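Local coordinates for D-methionine-binding lipoprotein MetQ (Escherichia coli, PDB 4YAH) that serves as the substrate-binding component of an ATP-driven methionine permease and holds a bound methionine in its pocket, at residues H32-V37 and D60-T65; A46-K51 and S252-E257; N67-P72 and T203-Q208; K102-G107 and T233-K238; D55-D60 and V243-Q248. All coordinates share one frame; numbering follows the deposited sequence.

Contact 1: residues H32-V37 and D60-T65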
# COMPACT_ATOMS: atom_id res chain seq x y z
N HIS A 32 26.93 -2.13 2.12
CA HIS A 32 25.76 -2.92 2.51
C HIS A 32 24.63 -2.01 2.96
O HIS A 32 24.87 -1.06 3.69
CB HIS A 32 26.14 -3.88 3.63
CG HIS A 32 25.04 -4.80 4.05
ND1 HIS A 32 24.79 -5.99 3.40
CD2 HIS A 32 24.16 -4.72 5.07
CE1 HIS A 32 23.78 -6.60 3.99
NE2 HIS A 32 23.38 -5.85 5.01
N ILE A 33 23.40 -2.30 2.51
CA ILE A 33 22.24 -1.56 2.98
C ILE A 33 21.09 -2.54 3.24
O ILE A 33 20.89 -3.46 2.46
CB ILE A 33 21.81 -0.46 1.97
CG1 ILE A 33 20.66 0.38 2.50
CG2 ILE A 33 21.46 -1.06 0.62
CD1 ILE A 33 20.29 1.56 1.61
N LYS A 34 20.39 -2.35 4.34
CA LYS A 34 19.21 -3.17 4.66
C LYS A 34 17.95 -2.39 4.32
O LYS A 34 17.77 -1.26 4.79
CB LYS A 34 19.20 -3.56 6.14
CG LYS A 34 20.34 -4.51 6.58
CD LYS A 34 20.09 -4.99 7.99
CE LYS A 34 21.17 -5.97 8.43
NZ LYS A 34 20.88 -6.56 9.77
N VAL A 35 17.06 -2.99 3.52
CA VAL A 35 15.82 -2.33 3.11
C VAL A 35 14.62 -3.18 3.50
O VAL A 35 14.55 -4.34 3.13
CB VAL A 35 15.77 -2.07 1.61
CG1 VAL A 35 14.53 -1.26 1.25
CG2 VAL A 35 17.03 -1.33 1.14
N GLY A 36 13.70 -2.58 4.25
CA GLY A 36 12.48 -3.27 4.65
C GLY A 36 11.40 -3.23 3.58
O GLY A 36 11.10 -2.16 3.04
N VAL A 37 10.84 -4.39 3.29
CA VAL A 37 9.81 -4.57 2.26
C VAL A 37 8.75 -5.53 2.77
O VAL A 37 8.97 -6.23 3.77
CB VAL A 37 10.40 -5.09 0.93
CG1 VAL A 37 11.48 -4.13 0.43
CG2 VAL A 37 10.99 -6.47 1.07
N ASP A 60 25.55 -4.21 -2.16
CA ASP A 60 24.97 -5.36 -1.47
C ASP A 60 23.72 -4.94 -0.72
O ASP A 60 23.79 -4.43 0.39
CB ASP A 60 26.00 -5.98 -0.52
CG ASP A 60 25.49 -7.25 0.15
OD1 ASP A 60 24.46 -7.81 -0.30
OD2 ASP A 60 26.13 -7.69 1.13
N VAL A 61 22.56 -5.12 -1.37
CA VAL A 61 21.27 -4.85 -0.74
C VAL A 61 20.71 -6.10 -0.05
O VAL A 61 20.57 -7.15 -0.68
CB VAL A 61 20.26 -4.35 -1.77
CG1 VAL A 61 18.89 -4.13 -1.13
CG2 VAL A 61 20.77 -3.05 -2.42
N GLU A 62 20.39 -5.97 1.23
CA GLU A 62 19.73 -7.01 1.99
C GLU A 62 18.27 -6.63 2.18
O GLU A 62 17.98 -5.57 2.73
CB GLU A 62 20.40 -7.19 3.35
CG GLU A 62 19.77 -8.29 4.17
CD GLU A 62 20.43 -8.48 5.51
OE1 GLU A 62 21.54 -7.94 5.71
OE2 GLU A 62 19.84 -9.16 6.38
N LEU A 63 17.36 -7.50 1.74
CA LEU A 63 15.94 -7.27 1.97
C LEU A 63 15.54 -7.86 3.32
O LEU A 63 15.85 -9.01 3.62
CB LEU A 63 15.11 -7.87 0.84
CG LEU A 63 15.45 -7.33 -0.55
CD1 LEU A 63 14.63 -8.04 -1.60
CD2 LEU A 63 15.26 -5.80 -0.64
N VAL A 64 14.92 -7.03 4.15
CA VAL A 64 14.35 -7.48 5.41
C VAL A 64 12.85 -7.47 5.22
O VAL A 64 12.29 -6.43 4.90
CB VAL A 64 14.75 -6.56 6.56
CG1 VAL A 64 14.17 -7.03 7.88
CG2 VAL A 64 16.28 -6.47 6.67
N THR A 65 12.21 -8.63 5.41
CA THR A 65 10.80 -8.74 5.05
C THR A 65 9.90 -8.61 6.26
O THR A 65 10.24 -9.02 7.38
CB THR A 65 10.49 -10.07 4.35
OG1 THR A 65 10.79 -11.18 5.22
CG2 THR A 65 11.28 -10.20 3.07
O HOH W 1 19.75 -8.60 9.03
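Five backbone hydrogen bonds zip H32-V37 to D60-T65 in parallel register, I33, V35 and V37 each sending N-H across and E62 and V64 answering. The straightest runs from E62 N to I33 O, 2.8 Å and 174° at the hydrogen. On the face of H32, K34, D60 and E62 the contact is polar. With CG anti to the backbone N (chi1 -176°), H32 lays its imidazole against the neighbouring strand, where both nitrogens find carboxylates at the ring edge. ND1 donates to D60 OD2 at 3.1 Å, reaching that oxygen from above the carboxylate plane; NE2 makes a bent, weak bond to E62 OE1. The two strands and helix 41-57 between them form a beta-alpha-beta unit, with 60-66 at one edge of its sheet. K34 runs alongside E62, its CE 3.4 Å from E62 OE1. The other face is apolar: I33 CG2 meets V61 CG2 at 3.7 Å, V35 CG2 crosses to V61 CG1, and F246 of helix 241-250 packs against both V35 and V61.

Contact 2: residues A46-K51 and S252-E257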
# COMPACT_ATOMS: atom_id res chain seq x y z
N ALA A 46 11.10 -5.93 -5.22
CA ALA A 46 12.28 -5.44 -4.52
C ALA A 46 13.49 -6.30 -4.85
O ALA A 46 14.62 -5.81 -4.90
CB ALA A 46 12.05 -5.40 -3.02
N GLU A 47 13.25 -7.60 -5.05
CA GLU A 47 14.33 -8.51 -5.43
C GLU A 47 14.93 -8.09 -6.78
O GLU A 47 16.12 -8.23 -6.99
CB GLU A 47 13.83 -9.96 -5.47
CG GLU A 47 13.68 -10.56 -4.08
CD GLU A 47 13.31 -12.02 -4.10
OE1 GLU A 47 13.34 -12.64 -5.19
OE2 GLU A 47 13.00 -12.56 -3.01
N VAL A 48 14.11 -7.55 -7.67
CA VAL A 48 14.63 -7.09 -8.95
C VAL A 48 15.50 -5.84 -8.71
O VAL A 48 16.56 -5.70 -9.32
CB VAL A 48 13.49 -6.80 -9.93
CG1 VAL A 48 14.01 -6.24 -11.24
CG2 VAL A 48 12.71 -8.08 -10.19
N ALA A 49 15.06 -4.97 -7.81
CA ALA A 49 15.85 -3.76 -7.47
C ALA A 49 17.18 -4.14 -6.86
O ALA A 49 18.21 -3.55 -7.14
CB ALA A 49 15.08 -2.87 -6.52
N GLN A 50 17.14 -5.15 -5.99
CA GLN A 50 18.33 -5.72 -5.38
C GLN A 50 19.31 -6.17 -6.46
O GLN A 50 20.51 -5.93 -6.37
CB GLN A 50 17.92 -6.88 -4.48
CG GLN A 50 19.03 -7.66 -3.83
CD GLN A 50 18.47 -8.85 -3.05
OE1 GLN A 50 17.74 -9.66 -3.61
NE2 GLN A 50 18.75 -8.91 -1.75
N LYS A 51 18.77 -6.82 -7.49
CA LYS A 51 19.58 -7.32 -8.58
C LYS A 51 20.19 -6.19 -9.38
O LYS A 51 21.39 -6.21 -9.69
CB LYS A 51 18.72 -8.21 -9.48
CG LYS A 51 19.45 -8.82 -10.67
CD LYS A 51 18.52 -8.88 -11.88
CE LYS A 51 19.24 -9.35 -13.12
NZ LYS A 51 18.39 -9.28 -14.33
N SER A 252 13.93 1.84 -12.07
CA SER A 252 14.52 1.35 -13.30
C SER A 252 13.48 0.65 -14.14
O SER A 252 12.48 0.18 -13.62
CB SER A 252 15.69 0.41 -13.01
OG SER A 252 15.26 -0.76 -12.31
N ASP A 253 13.72 0.58 -15.45
CA ASP A 253 12.81 -0.11 -16.35
C ASP A 253 12.65 -1.58 -15.95
O ASP A 253 11.57 -2.14 -16.05
CB ASP A 253 13.29 -0.01 -17.79
CG ASP A 253 13.21 1.40 -18.35
OD1 ASP A 253 12.41 2.21 -17.84
OD2 ASP A 253 13.96 1.70 -19.31
N GLU A 254 13.74 -2.19 -15.49
CA GLU A 254 13.70 -3.60 -15.13
C GLU A 254 12.71 -3.82 -13.99
O GLU A 254 11.93 -4.78 -14.00
CB GLU A 254 15.10 -4.07 -14.74
CG GLU A 254 15.28 -5.56 -14.75
CD GLU A 254 16.74 -5.96 -14.63
OE1 GLU A 254 17.61 -5.16 -15.04
OE2 GLU A 254 17.01 -7.08 -14.14
N VAL A 255 12.70 -2.90 -13.03
CA VAL A 255 11.83 -3.03 -11.88
C VAL A 255 10.39 -2.75 -12.32
O VAL A 255 9.47 -3.46 -11.90
CB VAL A 255 12.27 -2.08 -10.73
CG1 VAL A 255 11.22 -2.02 -9.63
CG2 VAL A 255 13.57 -2.55 -10.14
N TYR A 256 10.18 -1.74 -13.16
CA TYR A 256 8.84 -1.46 -13.63
C TYR A 256 8.26 -2.66 -14.37
O TYR A 256 7.10 -3.03 -14.17
CB TYR A 256 8.80 -0.24 -14.57
CG TYR A 256 7.46 -0.15 -15.26
CD1 TYR A 256 6.33 0.24 -14.56
CD2 TYR A 256 7.32 -0.53 -16.59
CE1 TYR A 256 5.09 0.28 -15.17
CE2 TYR A 256 6.09 -0.48 -17.21
CZ TYR A 256 4.98 -0.08 -16.50
OH TYR A 256 3.74 -0.03 -17.11
N GLU A 257 9.07 -3.26 -15.23
CA GLU A 257 8.59 -4.35 -16.06
C GLU A 257 8.15 -5.52 -15.19
O GLU A 257 7.09 -6.13 -15.45
CB GLU A 257 9.66 -4.77 -17.06
CG GLU A 257 9.84 -3.78 -18.21
CD GLU A 257 8.53 -3.47 -18.94
OE1 GLU A 257 7.70 -4.40 -19.08
OE2 GLU A 257 8.33 -2.31 -19.35
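V48 and V255 meet where helices 41-57 and 253-262 run nearly antiparallel, their short axes at 161° and 8.8 Å apart at closest approach. The tight part is small and apolar. V255 puts its CG2 branch against the backbone of A49, 3.7 Å from A49 N, and the same methyl meets A49 CB and V48 CG1, each at 3.9 Å. One valine methyl therefore fills the angle between two successive residues of the other helix. V48 CG1 goes on to lie over the start of helix 253-262, 3.8 Å from both the carbonyl O and the CG of E254.

Toward solvent the contact changes character. K51 and E254 reach across at about a right angle to each other and close a salt bridge, K51 NZ to E254 OE2 at 2.6 Å, met on the syn side of the carboxylate. K51 leaves its backbone with CG anti to N (chi1 -180°) and then bends at chi2, which swings the ammonium over to the glutamate. E254 also uses its CG on V48, so one side chain spans the greasy and the charged parts.

S252 sits at the N-cap of helix 253-262, its OG accepting a weak bond from V255 N. V45 of helix 41-57, Y250 of helix 241-250 and F110 of strand 103-111 also touch V255, while Q50 turns to strand 60-66 and bonds V61 O.

Contact 3: residues N67-P72 and T203-Q208. With MET (methionine), chain B.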
# COMPACT_ATOMS: atom_id res chain seq x y z
N ASN A 67 5.36 -8.39 7.24
CA ASN A 67 4.00 -8.59 6.75
C ASN A 67 3.03 -7.70 7.51
O ASN A 67 1.91 -8.10 7.81
CB ASN A 67 3.57 -10.05 6.88
CG ASN A 67 2.30 -10.33 6.10
OD1 ASN A 67 2.11 -9.80 5.01
ND2 ASN A 67 1.40 -11.13 6.68
N ASP A 68 3.46 -6.49 7.81
CA ASP A 68 2.59 -5.51 8.42
C ASP A 68 3.11 -4.13 8.08
O ASP A 68 4.21 -3.98 7.53
CB ASP A 68 2.54 -5.69 9.93
CG ASP A 68 3.77 -5.10 10.61
OD1 ASP A 68 4.87 -5.64 10.40
OD2 ASP A 68 3.63 -4.09 11.34
N TYR A 69 2.33 -3.12 8.43
CA TYR A 69 2.63 -1.75 8.06
C TYR A 69 3.18 -0.91 9.21
O TYR A 69 3.44 0.28 9.04
CB TYR A 69 1.36 -1.09 7.52
CG TYR A 69 0.93 -1.47 6.12
CD1 TYR A 69 1.82 -1.99 5.20
CD2 TYR A 69 -0.36 -1.21 5.70
CE1 TYR A 69 1.43 -2.25 3.90
CE2 TYR A 69 -0.76 -1.47 4.41
CZ TYR A 69 0.12 -1.98 3.52
OH TYR A 69 -0.32 -2.23 2.25
N VAL A 70 3.34 -1.53 10.38
CA VAL A 70 3.82 -0.81 11.57
C VAL A 70 5.30 -1.07 11.83
O VAL A 70 6.10 -0.13 11.97
CB VAL A 70 2.97 -1.20 12.79
CG1 VAL A 70 3.48 -0.52 14.08
CG2 VAL A 70 1.50 -0.83 12.53
N LEU A 71 5.68 -2.34 11.87
CA LEU A 71 7.06 -2.67 12.22
C LEU A 71 8.13 -2.12 11.26
O LEU A 71 9.24 -1.84 11.69
CB LEU A 71 7.22 -4.19 12.33
CG LEU A 71 6.37 -4.85 13.41
CD1 LEU A 71 6.61 -6.37 13.45
CD2 LEU A 71 6.63 -4.22 14.76
N PRO A 72 7.81 -1.97 9.96
CA PRO A 72 8.91 -1.45 9.13
C PRO A 72 9.38 -0.04 9.49
O PRO A 72 10.58 0.26 9.38
CB PRO A 72 8.32 -1.48 7.72
CG PRO A 72 7.24 -2.54 7.78
CD PRO A 72 6.68 -2.45 9.16
N THR A 203 -3.27 -3.74 -2.53
CA THR A 203 -2.73 -4.69 -3.47
C THR A 203 -1.55 -5.48 -2.89
O THR A 203 -1.34 -6.62 -3.29
CB THR A 203 -2.34 -3.98 -4.75
OG1 THR A 203 -3.48 -3.27 -5.23
CG2 THR A 203 -1.89 -4.96 -5.82
N THR A 204 -0.84 -4.87 -1.93
CA THR A 204 0.20 -5.55 -1.12
C THR A 204 -0.25 -6.94 -0.68
O THR A 204 0.42 -7.95 -0.88
CB THR A 204 0.52 -4.77 0.17
OG1 THR A 204 0.78 -3.40 -0.13
CG2 THR A 204 1.72 -5.38 0.88
N TYR A 205 -1.42 -6.96 -0.05
CA TYR A 205 -1.96 -8.17 0.57
C TYR A 205 -2.90 -8.93 -0.37
O TYR A 205 -2.90 -10.16 -0.33
CB TYR A 205 -2.64 -7.79 1.89
CG TYR A 205 -1.67 -7.11 2.85
CD1 TYR A 205 -1.76 -5.76 3.14
CD2 TYR A 205 -0.65 -7.84 3.45
CE1 TYR A 205 -0.86 -5.13 3.99
CE2 TYR A 205 0.27 -7.23 4.32
CZ TYR A 205 0.15 -5.88 4.58
OH TYR A 205 1.04 -5.26 5.44
N ALA A 206 -3.64 -8.24 -1.24
CA ALA A 206 -4.44 -8.92 -2.26
C ALA A 206 -3.57 -9.84 -3.12
O ALA A 206 -3.96 -10.95 -3.47
CB ALA A 206 -5.15 -7.91 -3.14
N SER A 207 -2.36 -9.37 -3.42
CA SER A 207 -1.46 -10.13 -4.27
C SER A 207 -0.96 -11.42 -3.58
O SER A 207 -0.56 -12.36 -4.25
CB SER A 207 -0.27 -9.28 -4.69
OG SER A 207 0.60 -9.09 -3.60
N GLN A 208 -0.99 -11.45 -2.26
CA GLN A 208 -0.57 -12.64 -1.52
C GLN A 208 -1.47 -13.84 -1.79
O GLN A 208 -1.02 -14.98 -1.70
CB GLN A 208 -0.51 -12.36 -0.03
CG GLN A 208 0.56 -11.33 0.36
CD GLN A 208 0.60 -11.07 1.84
OE1 GLN A 208 -0.25 -11.54 2.59
NE2 GLN A 208 1.59 -10.31 2.28
N MET B . 1.27 -0.57 -0.91
CA MET B . 0.20 0.05 -0.12
C MET B . -0.75 0.77 -1.05
O MET B . -0.28 1.54 -1.89
CB MET B . 0.78 1.03 0.90
CG MET B . -0.24 1.57 1.89
SD MET B . 0.45 2.74 3.09
CE MET B . 1.35 1.61 4.16
OXT MET B . -1.98 0.60 -0.94
O HOH W 2 -1.35 -11.26 5.29
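Y69 and Y205 run past one another, their ring planes 56° apart and their centroids 5.0 Å apart. Y205 CE1 comes within 3.3 Å of Y69 CZ on one face of the Y69 ring; over the centre of the opposite face lies the methyl CE of the bound methionine. Y69 is thus held between Y205 and the ligand methyl. Its hydroxyl donates to T204 OG1, 2.9 Å from Y69 OH and lying in the plane of the ring at its edge. That threonine oxygen is also hydrogen-bonded to E42 and stands 3.0 Å from the ligand N. Both residues belong to the methionine pocket, which R144, N202 and N229 help complete.

Farther from the ligand, N67 and Q208 approach from opposite directions. Q208 NE2 donates almost straight (169°) to N67 OD1 at 2.8 Å, and a water joins N67 ND2 to Q208 OE1. The same OD1 lies at the edge of the Y205 ring, 3.2 Å from Y205 CE2. Y205 OH is buried without a polar partner in the model.

D68 OD2 caps helix 71-78 through V70 N and L71 N, P72 packs on F66 of strand 60-66, and I38 of the neighbouring strand 32-38 touches T204 and Y205 of helix 203-206.

Contact 4: residues K102-G107 and T233-K238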
# COMPACT_ATOMS: atom_id res chain seq x y z
N LYS A 102 11.34 10.66 12.76
CA LYS A 102 11.94 11.63 11.85
C LYS A 102 12.37 10.92 10.57
O LYS A 102 13.54 10.60 10.36
CB LYS A 102 13.12 12.35 12.53
CG LYS A 102 12.70 13.18 13.75
CD LYS A 102 11.66 14.23 13.40
CE LYS A 102 11.35 15.15 14.57
NZ LYS A 102 12.53 15.97 14.98
N LEU A 103 11.38 10.65 9.73
CA LEU A 103 11.59 9.93 8.49
C LEU A 103 11.27 10.82 7.33
O LEU A 103 10.44 11.72 7.45
CB LEU A 103 10.72 8.69 8.40
CG LEU A 103 10.68 7.79 9.63
CD1 LEU A 103 9.75 6.62 9.38
CD2 LEU A 103 12.06 7.30 9.99
N VAL A 104 11.88 10.52 6.19
CA VAL A 104 11.68 11.29 4.98
C VAL A 104 11.69 10.41 3.74
O VAL A 104 12.35 9.36 3.69
CB VAL A 104 12.74 12.39 4.82
CG1 VAL A 104 12.67 13.39 5.98
CG2 VAL A 104 14.12 11.80 4.72
N ALA A 105 10.93 10.85 2.74
CA ALA A 105 10.89 10.19 1.45
C ALA A 105 12.10 10.56 0.62
O ALA A 105 12.45 11.74 0.53
CB ALA A 105 9.62 10.57 0.71
N VAL A 106 12.73 9.57 -0.00
CA VAL A 106 13.88 9.80 -0.85
C VAL A 106 13.63 9.35 -2.28
O VAL A 106 14.52 9.40 -3.12
CB VAL A 106 15.16 9.08 -0.30
CG1 VAL A 106 15.54 9.67 1.06
CG2 VAL A 106 14.96 7.57 -0.21
N GLY A 107 12.40 8.95 -2.58
CA GLY A 107 12.07 8.57 -3.93
C GLY A 107 10.70 7.90 -4.02
O GLY A 107 10.30 7.23 -3.06
N THR A 233 13.69 6.87 4.42
CA THR A 233 14.84 6.72 5.32
C THR A 233 14.63 7.58 6.55
O THR A 233 13.64 8.29 6.65
CB THR A 233 16.17 7.14 4.67
OG1 THR A 233 16.17 8.56 4.46
CG2 THR A 233 16.39 6.42 3.36
N ARG A 234 15.60 7.56 7.46
CA ARG A 234 15.63 8.54 8.53
C ARG A 234 16.15 9.86 7.96
O ARG A 234 16.78 9.89 6.91
CB ARG A 234 16.51 8.09 9.69
CG ARG A 234 16.04 6.82 10.40
CD ARG A 234 17.01 6.45 11.51
NE ARG A 234 18.35 6.28 10.96
CZ ARG A 234 18.78 5.17 10.37
NH1 ARG A 234 17.99 4.10 10.25
NH2 ARG A 234 20.02 5.13 9.88
N GLU A 235 15.84 10.95 8.64
CA GLU A 235 16.42 12.24 8.30
C GLU A 235 17.95 12.14 8.26
O GLU A 235 18.59 12.71 7.36
CB GLU A 235 15.97 13.30 9.31
CG GLU A 235 16.66 14.66 9.19
CD GLU A 235 16.33 15.39 7.89
OE1 GLU A 235 15.23 15.16 7.34
OE2 GLU A 235 17.17 16.19 7.43
N ASP A 236 18.53 11.40 9.20
CA ASP A 236 19.99 11.40 9.33
C ASP A 236 20.71 10.67 8.20
O ASP A 236 21.88 10.94 7.97
CB ASP A 236 20.43 10.82 10.69
CG ASP A 236 20.00 9.36 10.90
OD1 ASP A 236 20.63 8.45 10.32
OD2 ASP A 236 19.06 9.13 11.67
N ASN A 237 20.05 9.76 7.48
CA ASN A 237 20.74 9.03 6.41
C ASN A 237 20.12 9.21 5.03
O ASN A 237 20.43 8.47 4.10
CB ASN A 237 20.85 7.54 6.77
CG ASN A 237 19.54 6.82 6.70
OD1 ASN A 237 18.50 7.35 7.10
ND2 ASN A 237 19.58 5.61 6.19
N LYS A 238 19.28 10.24 4.88
CA LYS A 238 18.58 10.47 3.63
C LYS A 238 19.50 10.70 2.44
O LYS A 238 19.11 10.43 1.30
CB LYS A 238 17.64 11.67 3.78
CG LYS A 238 18.36 13.01 3.87
CD LYS A 238 17.41 14.16 4.11
CE LYS A 238 18.18 15.47 4.11
NZ LYS A 238 17.34 16.61 4.51
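The R234 guanidinium, whose chain meets L103 CD2 through R234 CG at 4.0 Å, has the D236 carboxylate at its edge, in plane, with R234 NE to D236 OD2 at 3.0 Å on the syn side. N237 OD1 sits above one face, offset toward the rim. R234 NH1 bonds to L76 O of helix 71-78, its main partner beyond the two segments.

The backbones pair as antiparallel strands. V104 and T233 form a hydrogen-bonded pair, V104 N to T233 O and T233 N to V104 O both 2.9 Å; L103 and R234 are the adjoining non-hydrogen-bonded pair. Past the end of strand 229-234, E235 N still bonds to K102 O, carrying the ladder one step into the turn.

V104 spreads its methyls over that turn: CG2 rests 3.6 Å from K238 CB and CG1 comes 3.4 Å from E235 OE1. K238 NZ and E235 OE2 close a salt bridge within the turn. V106 CG1 meets T233 OG1 at 3.6 Å, an oxygen already donating to R234 O.

On one side of these strands V106 and T233 pack against V243 of helix 241-250, joined by V247 on V106; L103 goes the other way, to L76 of helix 71-78 and to L92 and L96 of helix 89-99.

Contact 5: residues D55-D60 and V243-Q248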
# COMPACT_ATOMS: atom_id res chain seq x y z
N ASP A 55 24.12 -5.45 -10.06
CA ASP A 55 24.64 -5.39 -11.42
C ASP A 55 25.22 -4.02 -11.77
O ASP A 55 26.26 -3.94 -12.41
CB ASP A 55 23.55 -5.75 -12.43
CG ASP A 55 23.12 -7.21 -12.33
OD1 ASP A 55 23.78 -7.99 -11.61
OD2 ASP A 55 22.12 -7.56 -12.99
N LYS A 56 24.53 -2.95 -11.37
CA LYS A 56 24.91 -1.60 -11.77
C LYS A 56 25.99 -1.02 -10.87
O LYS A 56 26.87 -0.30 -11.36
CB LYS A 56 23.68 -0.69 -11.75
CG LYS A 56 23.89 0.70 -12.34
CD LYS A 56 22.73 1.06 -13.28
CE LYS A 56 22.61 2.56 -13.53
NZ LYS A 56 21.91 3.25 -12.42
N TYR A 57 25.94 -1.32 -9.57
CA TYR A 57 26.86 -0.72 -8.60
C TYR A 57 27.69 -1.70 -7.79
O TYR A 57 28.59 -1.28 -7.06
CB TYR A 57 26.11 0.15 -7.61
CG TYR A 57 25.22 1.15 -8.26
CD1 TYR A 57 25.74 2.25 -8.93
CD2 TYR A 57 23.84 1.02 -8.21
CE1 TYR A 57 24.93 3.17 -9.54
CE2 TYR A 57 23.02 1.93 -8.82
CZ TYR A 57 23.56 3.00 -9.47
OH TYR A 57 22.73 3.91 -10.08
N GLY A 58 27.38 -2.98 -7.88
CA GLY A 58 27.98 -3.95 -6.98
C GLY A 58 27.59 -3.66 -5.54
O GLY A 58 28.31 -4.03 -4.62
N LEU A 59 26.44 -3.00 -5.35
CA LEU A 59 25.93 -2.70 -4.02
C LEU A 59 25.27 -3.94 -3.42
O LEU A 59 24.51 -4.62 -4.11
CB LEU A 59 24.92 -1.54 -4.07
CG LEU A 59 24.25 -1.16 -2.75
CD1 LEU A 59 25.28 -0.56 -1.80
CD2 LEU A 59 23.10 -0.19 -3.01
N ASP A 60 25.55 -4.21 -2.16
CA ASP A 60 24.97 -5.36 -1.47
C ASP A 60 23.72 -4.94 -0.72
O ASP A 60 23.79 -4.43 0.39
CB ASP A 60 26.00 -5.98 -0.52
CG ASP A 60 25.49 -7.25 0.15
OD1 ASP A 60 24.46 -7.81 -0.30
OD2 ASP A 60 26.13 -7.69 1.13
N VAL A 243 21.85 4.81 -0.13
CA VAL A 243 20.43 5.12 -0.29
C VAL A 243 20.19 5.61 -1.71
O VAL A 243 19.26 5.16 -2.39
CB VAL A 243 19.98 6.19 0.73
CG1 VAL A 243 18.59 6.75 0.39
CG2 VAL A 243 20.00 5.60 2.13
N LYS A 244 21.04 6.52 -2.18
CA LYS A 244 20.88 7.09 -3.51
C LYS A 244 20.98 5.98 -4.55
O LYS A 244 20.20 5.95 -5.51
CB LYS A 244 21.93 8.16 -3.79
CG LYS A 244 21.79 9.41 -2.94
CD LYS A 244 22.89 10.42 -3.33
CE LYS A 244 23.18 11.38 -2.22
NZ LYS A 244 24.27 12.34 -2.59
N LYS A 245 21.91 5.06 -4.35
CA LYS A 245 22.08 3.95 -5.27
C LYS A 245 20.85 3.06 -5.30
O LYS A 245 20.42 2.62 -6.37
CB LYS A 245 23.29 3.10 -4.88
CG LYS A 245 24.62 3.74 -5.20
CD LYS A 245 25.73 2.81 -4.74
CE LYS A 245 27.07 3.36 -5.09
NZ LYS A 245 28.14 2.68 -4.30
N PHE A 246 20.30 2.76 -4.13
CA PHE A 246 19.16 1.87 -4.07
C PHE A 246 17.97 2.52 -4.78
O PHE A 246 17.21 1.87 -5.49
CB PHE A 246 18.79 1.54 -2.63
CG PHE A 246 17.59 0.67 -2.53
CD1 PHE A 246 17.67 -0.64 -2.92
CD2 PHE A 246 16.38 1.18 -2.12
CE1 PHE A 246 16.57 -1.46 -2.87
CE2 PHE A 246 15.26 0.35 -2.07
CZ PHE A 246 15.37 -0.96 -2.44
N VAL A 247 17.81 3.82 -4.57
CA VAL A 247 16.70 4.52 -5.21
C VAL A 247 16.84 4.42 -6.72
O VAL A 247 15.87 4.15 -7.42
CB VAL A 247 16.63 5.99 -4.76
CG1 VAL A 247 15.67 6.81 -5.63
CG2 VAL A 247 16.23 6.07 -3.29
N GLN A 248 18.05 4.63 -7.23
CA GLN A 248 18.26 4.58 -8.67
C GLN A 248 18.01 3.17 -9.22
O GLN A 248 17.50 3.01 -10.33
CB GLN A 248 19.67 5.07 -9.03
CG GLN A 248 19.75 6.60 -9.03
CD GLN A 248 21.17 7.16 -9.09
OE1 GLN A 248 21.70 7.44 -10.17
NE2 GLN A 248 21.77 7.37 -7.92
O HOH W 3 19.06 2.02 -12.55
O HOH W 4 28.25 -0.08 -4.56
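The hydroxyl of Y57 meets Q248 CB at 3.4 Å and takes a 2.6 Å hydrogen bond from K56 NZ, the shortest polar bond here. That lysine nitrogen also donates to a water, which in turn donates to Q248 O, so a bridge of lysine and solvent reaches the other helix. The Y57 ring is sandwiched between two aliphatic chains. K56 CG lies over the centre of one face; over the other stands K245 CG, 4.0 Å from the centroid and only 9° off the normal, a clear CH-pi contact. K245 keeps its chain extended past CG, carrying CD along to 3.9 Å from Y57 CG. Its NZ ends on a second water, 2.8 Å away, that lies 2.8 Å from Y57 O.

L59 adds the buried part: with CG anti to the backbone N (chi1 177°), its CD2 touches K245 CB at 3.8 Å. Between Y57 and L59, G58 follows the end of helix 41-57 with positive phi and turns the chain toward strand 60-66. The direct contacts between 55-60 and 243-248 are mostly made by carbon, with no direct polar bond between the segments, which suggests that packing carries most of this contact while both ammonium groups keep a water partner.

How the contacts relate
Contacts 1, 2, 4 and 5 gather around the six-stranded mixed sheet. Contact 1 pairs two of its parallel strands and contact 4 two antiparallel ones, their centres about 15 Å apart without touching. Contacts 2 and 5 both use helix 41-57, the crossover between the strands of contact 1. Helix 241-250 of contact 5 touches both contact 1 and contact 4, whose centres lie about 11 and 17 Å from that of contact 5. Along the chain, contacts 3 and 4 fall within the loops closed by contacts 2 and 5, so late helices return to cover the N-terminal strands. Contact 3, nearest the centre, borders the methionine.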